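Local coordinates for putative diflavin flavoprotein A 3 (Synechocystis sp., PDB 6H0C), which probably passes electrons from NADH to oxygen, reducing it to water, and is represented here by its flavodiiron core, a metallo-beta-lactamase-like part followed by a flavodoxin-like part, at residues Ala11-Thr15 and Gly139-Glu143; Ser75-Leu81 and Ala99-Ile105. One frame throughout, in Å; residues are numbered along the deposited sequence.

Contact 1: Ala11-Thr15 and Gly139-Glu143; sequences AVDTT and GRGHE
Asp13 meets Arg140 and His142 with one carboxylate oxygen each. The charged contact is a salt bridge, with Arg140 NH2 3.0 Å from Asp13 OD1. The hydrogen bond is nearly straight, with an N-H...O angle of 166°. The oxygen lies in the guanidinium plane, but the arginine comes from above the carboxylate plane. The arginine chain bends at chi2 and chi3 to bring its end over to the acid.

The second polar contact is a hydrogen bond from His142 NE2 to Asp13 OD2, 2.7 Å long. It runs close to the ring plane and uses the anti lone pair of OD2. The imidazole is held at its other nitrogen too, because ND1 bonds to Asp162. Two carboxylates therefore fix the rotation of this buried ring, and together they would probably favour its protonated form.

Weaker contacts fill in around the ring. Val12 O lies at its edge, 3.3 Å from His142 CE1. Val12 CG2 reaches His142 CE1 at 4.1 Å. Inside the turn, a hydrogen bond of 2.8 Å from Thr14 OG1 to Val12 O holds that carbonyl.

Both backbones turn here. Ala11-Thr14 is a type II turn joining strands 4-11 and 14-21, and Gly139-His142 is a type I' turn between strands 135-137 and 143-148. The contact is thus a meeting of two beta-hairpin turns, one from each sheet of the metallo-beta-lactamase-like alpha-beta/beta-alpha fold.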
ATOM      1  N   ALA A  11     -22.636 -11.806   4.477  1.00 27.49           N
ATOM      2  CA  ALA A  11     -22.519 -13.127   5.085  1.00 27.22           C
ATOM      3  C   ALA A  11     -23.135 -13.036   6.477  1.00 27.87           C
ATOM      4  O   ALA A  11     -23.532 -11.945   6.893  1.00 28.83           O
ATOM      5  CB  ALA A  11     -21.061 -13.579   5.140  1.00 25.21           C
ATOM      6  N   VAL A  12     -23.231 -14.154   7.196  1.00 31.06           N
ATOM      7  CA  VAL A  12     -23.871 -14.117   8.512  1.00 34.77           C
ATOM      8  C   VAL A  12     -23.163 -13.117   9.417  1.00 32.41           C
ATOM      9  O   VAL A  12     -21.933 -13.122   9.529  1.00 30.21           O
ATOM     10  CB  VAL A  12     -23.903 -15.501   9.207  1.00 33.35           C
ATOM     11  CG1 VAL A  12     -24.855 -16.428   8.487  1.00 39.82           C
ATOM     12  CG2 VAL A  12     -22.517 -16.109   9.278  1.00 37.98           C
ATOM     13  N   ASP A  13     -23.957 -12.244  10.034  1.00 30.65           N
ATOM     14  CA  ASP A  13     -23.457 -11.234  10.963  1.00 31.31           C
ATOM     15  C   ASP A  13     -22.523 -10.216  10.303  1.00 30.00           C
ATOM     16  O   ASP A  13     -21.911  -9.398  10.988  1.00 31.51           O
ATOM     17  CB  ASP A  13     -22.732 -11.910  12.132  1.00 34.07           C
ATOM     18  CG  ASP A  13     -23.589 -12.960  12.818  1.00 36.45           C
ATOM     19  OD1 ASP A  13     -24.752 -12.650  13.162  1.00 35.96           O
ATOM     20  OD2 ASP A  13     -23.103 -14.100  12.990  1.00 34.72           O
ATOM     21  N   THR A  14     -22.430 -10.245   8.979  1.00 26.69           N
ATOM     22  CA  THR A  14     -21.417  -9.448   8.302  1.00 27.95           C
ATOM     23  C   THR A  14     -21.986  -8.501   7.252  1.00 30.68           C
ATOM     24  O   THR A  14     -22.740  -8.904   6.360  1.00 28.36           O
ATOM     25  CB  THR A  14     -20.368 -10.344   7.624  1.00 32.95           C
ATOM     26  OG1 THR A  14     -19.936 -11.370   8.532  1.00 29.69           O
ATOM     27  CG2 THR A  14     -19.172  -9.505   7.177  1.00 34.48           C
ATOM     28  N   THR A  15     -21.581  -7.241   7.356  1.00 29.37           N
ATOM     29  CA  THR A  15     -22.041  -6.200   6.453  1.00 28.59           C
ATOM     30  C   THR A  15     -20.862  -5.436   5.859  1.00 29.73           C
ATOM     31  O   THR A  15     -19.876  -5.182   6.555  1.00 27.60           O
ATOM     32  CB  THR A  15     -22.961  -5.216   7.187  1.00 35.07           C
ATOM     33  OG1 THR A  15     -23.973  -5.954   7.888  1.00 42.34           O
ATOM     34  CG2 THR A  15     -23.605  -4.235   6.208  1.00 29.41           C
ATOM     35  N   GLY A 139     -17.459 -14.474  18.951  1.00 34.10           N
ATOM     36  CA  GLY A 139     -18.599 -15.308  19.285  1.00 36.56           C
ATOM     37  C   GLY A 139     -19.286 -15.833  18.038  1.00 41.35           C
ATOM     38  O   GLY A 139     -19.017 -15.362  16.930  1.00 39.00           O
ATOM     39  N   ARG A 140     -20.162 -16.821  18.212  1.00 39.30           N
ATOM     40  CA  ARG A 140     -20.982 -17.325  17.115  1.00 36.93           C
ATOM     41  C   ARG A 140     -20.152 -17.903  15.962  1.00 42.38           C
ATOM     42  O   ARG A 140     -20.586 -17.896  14.804  1.00 45.20           O
ATOM     43  CB  ARG A 140     -21.909 -16.213  16.602  1.00 33.37           C
ATOM     44  CG  ARG A 140     -23.277 -16.217  17.271  1.00 45.14           C
ATOM     45  CD  ARG A 140     -23.691 -14.856  17.810  1.00 47.15           C
ATOM     46  NE  ARG A 140     -24.313 -14.025  16.790  1.00 45.41           N
ATOM     47  CZ  ARG A 140     -25.069 -12.965  17.050  1.00 44.77           C
ATOM     48  NH1 ARG A 140     -25.313 -12.607  18.302  1.00 46.95           N
ATOM     49  NH2 ARG A 140     -25.582 -12.260  16.052  1.00 37.91           N
ATOM     50  N   GLY A 141     -18.966 -18.416  16.286  1.00 38.93           N
ATOM     51  CA  GLY A 141     -18.125 -19.077  15.303  1.00 36.63           C
ATOM     52  C   GLY A 141     -17.157 -18.156  14.573  1.00 38.89           C
ATOM     53  O   GLY A 141     -16.320 -18.626  13.796  1.00 35.06           O
ATOM     54  N   HIS A 142     -17.277 -16.848  14.807  1.00 31.50           N
ATOM     55  CA  HIS A 142     -16.370 -15.874  14.203  1.00 31.56           C
ATOM     56  C   HIS A 142     -15.084 -15.789  15.019  1.00 35.06           C
ATOM     57  O   HIS A 142     -14.809 -14.764  15.658  1.00 34.68           O
ATOM     58  CB  HIS A 142     -17.020 -14.483  14.111  1.00 31.91           C
ATOM     59  CG  HIS A 142     -18.316 -14.457  13.352  1.00 35.39           C
ATOM     60  ND1 HIS A 142     -18.382 -14.257  11.989  1.00 31.61           N
ATOM     61  CD2 HIS A 142     -19.598 -14.600  13.774  1.00 31.95           C
ATOM     62  CE1 HIS A 142     -19.647 -14.280  11.602  1.00 32.46           C
ATOM     63  NE2 HIS A 142     -20.403 -14.486  12.665  1.00 34.33           N
ATOM     64  N   GLU A 143     -14.304 -16.867  15.027  1.00 33.71           N
ATOM     65  CA  GLU A 143     -13.008 -16.793  15.679  1.00 35.37           C
ATOM     66  C   GLU A 143     -11.972 -16.430  14.637  1.00 30.07           C
ATOM     67  O   GLU A 143     -11.482 -17.281  13.896  1.00 32.04           O
ATOM     68  CB  GLU A 143     -12.621 -18.087  16.390  1.00 41.80           C
ATOM     69  CG  GLU A 143     -11.411 -17.856  17.294  1.00 55.99           C
ATOM     70  CD  GLU A 143     -11.023 -19.065  18.112  1.00 74.87           C
ATOM     71  OE1 GLU A 143     -11.681 -20.119  17.968  1.00 85.22           O
ATOM     72  OE2 GLU A 143     -10.055 -18.959  18.902  1.00 76.53           O
TER

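Contact 2: Ser75-Leu81 and Ala99-Ile105; sequences SLDYVIL and APQATII
Gln101 and Leu76 meet because the glutamine chain folds back: CG sits between the backbone N and the carbonyl carbon (chi1 78°), and chi2 bends it again at -66°. This carries NE2 to Leu76 O at 2.7 Å. The bond lies in the carbonyl plane on a lone pair, and in the plane of the amide. NE2 also bonds to Leu73 O, so two carbonyls hold the amide in place. Ile105 has CG1 anti to its carbonyl carbon (chi1 -55°), which places this branch by the ring of Tyr78.

Four backbone bonds join the strands. Thr103 N donates to Asp77 O, and Val79 N to Thr103 O. Ile105 N then donates to Val79 O, and Leu81 N to Ile105 O at 2.8 Å. A water bridges Asp77 O and Thr103 OG1, donating to the carbonyl.

Tyr78, Thr103, Ile80 and Ile105 share one face of the sheet. Tyr78 CD1 touches Ile105 CG1 at 3.8 Å, an oblique approach to the ring. Tyr78 and Thr103 lie side by side. Ile80 and Ile105 do the same, with CG1 of Ile80 3.8 Å from CB of Ile105.

Val79 and Ile104 point to the other face, where helix 86-98 packs Leu92 on Val79 and Leu96 on Ile104. Beyond Val79, Leu81 CD1 meets Ile104 CG2 at 3.9 Å. At the start of the pair, Leu76 CD2 lies 4.2 Å from Ala99 CB.

Strand 78-80, helix 86-98 and strand 103-106 form a beta-alpha-beta crossover. Its two parallel strands are neighbours in the N-terminal sheet of the metallo-beta-lactamase-like part.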
ATOM      1  N   SER A  75     -21.449   0.552  21.371  1.00 34.88           N
ATOM      2  CA  SER A  75     -21.462  -0.908  21.414  1.00 35.41           C
ATOM      3  C   SER A  75     -20.339  -1.515  20.574  1.00 37.47           C
ATOM      4  O   SER A  75     -20.171  -2.736  20.531  1.00 38.77           O
ATOM      5  CB  SER A  75     -22.808  -1.444  20.934  1.00 35.05           C
ATOM      6  OG  SER A  75     -23.037  -1.073  19.586  1.00 43.63           O
ATOM      7  N   LEU A  76     -19.576  -0.656  19.905  1.00 35.79           N
ATOM      8  CA  LEU A  76     -18.436  -1.105  19.119  1.00 36.48           C
ATOM      9  C   LEU A  76     -17.321  -1.648  20.014  1.00 34.62           C
ATOM     10  O   LEU A  76     -16.721  -0.907  20.787  1.00 37.62           O
ATOM     11  CB  LEU A  76     -17.905   0.040  18.259  1.00 33.01           C
ATOM     12  CG  LEU A  76     -16.932  -0.369  17.161  1.00 29.76           C
ATOM     13  CD1 LEU A  76     -17.602  -1.353  16.203  1.00 26.82           C
ATOM     14  CD2 LEU A  76     -16.465   0.868  16.424  1.00 37.23           C
ATOM     15  N   ASP A  77     -17.039  -2.942  19.899  1.00 32.28           N
ATOM     16  CA  ASP A  77     -15.992  -3.562  20.705  1.00 32.90           C
ATOM     17  C   ASP A  77     -14.602  -3.396  20.102  1.00 38.96           C
ATOM     18  O   ASP A  77     -13.629  -3.160  20.830  1.00 33.98           O
ATOM     19  CB  ASP A  77     -16.272  -5.052  20.899  1.00 32.93           C
ATOM     20  CG  ASP A  77     -17.508  -5.305  21.732  1.00 37.80           C
ATOM     21  OD1 ASP A  77     -17.476  -4.996  22.940  1.00 43.17           O
ATOM     22  OD2 ASP A  77     -18.507  -5.820  21.186  1.00 36.50           O
ATOM     23  N   TYR A  78     -14.504  -3.537  18.778  1.00 34.24           N
ATOM     24  CA  TYR A  78     -13.199  -3.555  18.121  1.00 31.56           C
ATOM     25  C   TYR A  78     -13.150  -2.733  16.858  1.00 30.92           C
ATOM     26  O   TYR A  78     -14.113  -2.710  16.080  1.00 31.83           O
ATOM     27  CB  TYR A  78     -12.781  -4.987  17.781  1.00 30.06           C
ATOM     28  CG  TYR A  78     -12.655  -5.880  18.991  1.00 32.53           C
ATOM     29  CD1 TYR A  78     -11.586  -5.742  19.875  1.00 32.20           C
ATOM     30  CD2 TYR A  78     -13.602  -6.866  19.247  1.00 30.62           C
ATOM     31  CE1 TYR A  78     -11.469  -6.555  20.983  1.00 31.72           C
ATOM     32  CE2 TYR A  78     -13.491  -7.683  20.351  1.00 34.24           C
ATOM     33  CZ  TYR A  78     -12.423  -7.524  21.213  1.00 35.31           C
ATOM     34  OH  TYR A  78     -12.311  -8.343  22.311  1.00 41.12           O
ATOM     35  N   VAL A  79     -12.015  -2.069  16.656  1.00 27.31           N
ATOM     36  CA  VAL A  79     -11.702  -1.508  15.352  1.00 28.59           C
ATOM     37  C   VAL A  79     -10.443  -2.195  14.810  1.00 28.36           C
ATOM     38  O   VAL A  79      -9.347  -2.070  15.367  1.00 26.81           O
ATOM     39  CB  VAL A  79     -11.530   0.022  15.404  1.00 26.83           C
ATOM     40  CG1 VAL A  79     -11.185   0.551  14.014  1.00 27.11           C
ATOM     41  CG2 VAL A  79     -12.807   0.668  15.897  1.00 23.17           C
ATOM     42  N   ILE A  80     -10.625  -2.946  13.726  1.00 23.41           N
ATOM     43  CA  ILE A  80      -9.556  -3.740  13.152  1.00 23.64           C
ATOM     44  C   ILE A  80      -8.972  -3.010  11.945  1.00 26.91           C
ATOM     45  O   ILE A  80      -9.710  -2.612  11.035  1.00 27.76           O
ATOM     46  CB  ILE A  80     -10.068  -5.142  12.748  1.00 24.39           C
ATOM     47  CG1 ILE A  80     -10.685  -5.842  13.956  1.00 24.42           C
ATOM     48  CG2 ILE A  80      -8.944  -5.988  12.174  1.00 25.28           C
ATOM     49  CD1 ILE A  80     -11.198  -7.238  13.648  1.00 24.70           C
ATOM     50  N   LEU A  81      -7.653  -2.816  11.945  1.00 23.03           N
ATOM     51  CA  LEU A  81      -7.001  -2.074  10.865  1.00 22.69           C
ATOM     52  C   LEU A  81      -6.168  -3.003   9.995  1.00 26.89           C
ATOM     53  O   LEU A  81      -5.248  -3.664  10.494  1.00 28.22           O
ATOM     54  CB  LEU A  81      -6.112  -0.958  11.426  1.00 22.31           C
ATOM     55  CG  LEU A  81      -6.792   0.030  12.361  1.00 25.15           C
ATOM     56  CD1 LEU A  81      -5.779   0.974  12.982  1.00 24.10           C
ATOM     57  CD2 LEU A  81      -7.846   0.798  11.592  1.00 26.81           C
ATOM     58  N   ALA A  99     -16.514   6.188  20.060  1.00 39.86           N
ATOM     59  CA  ALA A  99     -16.480   4.823  20.565  1.00 37.56           C
ATOM     60  C   ALA A  99     -15.266   4.644  21.474  1.00 38.84           C
ATOM     61  O   ALA A  99     -14.365   3.859  21.183  1.00 38.29           O
ATOM     62  CB  ALA A  99     -16.453   3.832  19.410  1.00 35.75           C
ATOM     63  N   PRO A 100     -15.234   5.395  22.582  1.00 46.21           N
ATOM     64  CA  PRO A 100     -14.069   5.404  23.476  1.00 46.35           C
ATOM     65  C   PRO A 100     -13.797   4.035  24.097  1.00 44.45           C
ATOM     66  O   PRO A 100     -12.675   3.770  24.524  1.00 45.46           O
ATOM     67  CB  PRO A 100     -14.459   6.427  24.547  1.00 42.89           C
ATOM     68  CG  PRO A 100     -15.954   6.428  24.534  1.00 39.26           C
ATOM     69  CD  PRO A 100     -16.334   6.227  23.098  1.00 38.76           C
ATOM     70  N   GLN A 101     -14.808   3.175  24.129  1.00 37.47           N
ATOM     71  CA  GLN A 101     -14.669   1.867  24.751  1.00 37.86           C
ATOM     72  C   GLN A 101     -14.037   0.838  23.817  1.00 39.89           C
ATOM     73  O   GLN A 101     -13.689  -0.260  24.249  1.00 45.81           O
ATOM     74  CB  GLN A 101     -16.031   1.348  25.220  1.00 38.54           C
ATOM     75  CG  GLN A 101     -16.896   0.797  24.101  1.00 38.01           C
ATOM     76  CD  GLN A 101     -17.313   1.864  23.107  1.00 38.22           C
ATOM     77  OE1 GLN A 101     -17.621   2.994  23.488  1.00 40.52           O
ATOM     78  NE2 GLN A 101     -17.316   1.514  21.826  1.00 34.19           N
ATOM     79  N   ALA A 102     -13.890   1.180  22.541  1.00 33.89           N
ATOM     80  CA  ALA A 102     -13.392   0.208  21.571  1.00 30.27           C
ATOM     81  C   ALA A 102     -11.893  -0.040  21.724  1.00 32.77           C
ATOM     82  O   ALA A 102     -11.145   0.836  22.162  1.00 34.67           O
ATOM     83  CB  ALA A 102     -13.708   0.664  20.157  1.00 29.39           C
ATOM     84  N   THR A 103     -11.462  -1.245  21.366  1.00 31.30           N
ATOM     85  CA  THR A 103     -10.042  -1.565  21.317  1.00 31.69           C
ATOM     86  C   THR A 103      -9.543  -1.617  19.875  1.00 36.21           C
ATOM     87  O   THR A 103     -10.206  -2.174  18.996  1.00 30.35           O
ATOM     88  CB  THR A 103      -9.756  -2.901  21.991  1.00 31.95           C
ATOM     89  OG1 THR A 103     -10.116  -2.808  23.371  1.00 36.49           O
ATOM     90  CG2 THR A 103      -8.284  -3.243  21.886  1.00 35.09           C
ATOM     91  N   ILE A 104      -8.377  -1.030  19.628  1.00 33.37           N
ATOM     92  CA  ILE A 104      -7.784  -1.093  18.303  1.00 29.64           C
ATOM     93  C   ILE A 104      -7.056  -2.424  18.102  1.00 32.63           C
ATOM     94  O   ILE A 104      -6.266  -2.850  18.944  1.00 34.43           O
ATOM     95  CB  ILE A 104      -6.805   0.067  18.065  1.00 30.33           C
ATOM     96  CG1 ILE A 104      -7.554   1.403  18.079  1.00 31.17           C
ATOM     97  CG2 ILE A 104      -6.060  -0.135  16.741  1.00 27.03           C
ATOM     98  CD1 ILE A 104      -6.758   2.561  18.666  1.00 33.66           C
ATOM     99  N   ILE A 105      -7.340  -3.074  16.980  1.00 28.28           N
ATOM    100  CA  ILE A 105      -6.693  -4.326  16.609  1.00 28.24           C
ATOM    101  C   ILE A 105      -5.840  -4.123  15.356  1.00 30.67           C
ATOM    102  O   ILE A 105      -6.355  -3.695  14.314  1.00 28.48           O
ATOM    103  CB  ILE A 105      -7.732  -5.434  16.331  1.00 27.15           C
ATOM    104  CG1 ILE A 105      -8.660  -5.614  17.531  1.00 26.57           C
ATOM    105  CG2 ILE A 105      -7.037  -6.729  15.948  1.00 24.02           C
ATOM    106  CD1 ILE A 105      -7.937  -6.002  18.803  1.00 30.52           C
TER
HETATM  107  O   HOH W   1     -13.088  -3.707  23.870  1.00 47.51           O

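Overall arrangement
The chain starts with strand 4-11 and turns at once into strand 14-21. Contact 1 joins that turn to the loop 139-143 and closes a long loop of 123 residues. Contact 2 is nested inside it and closes a short loop of 17 residues, mostly helix 86-98. The two contacts do not cross. Their centres are 16 Å apart, and their nearest atoms about 8 Å. Both reach the seven-stranded sheet. Contact 2 joins two neighbouring strands within that sheet, while contact 1 ties its first hairpin to the five-stranded sheet. Both lie in the metallo-beta-lactamase-like part, ahead of the flavodoxin-like part in the chain.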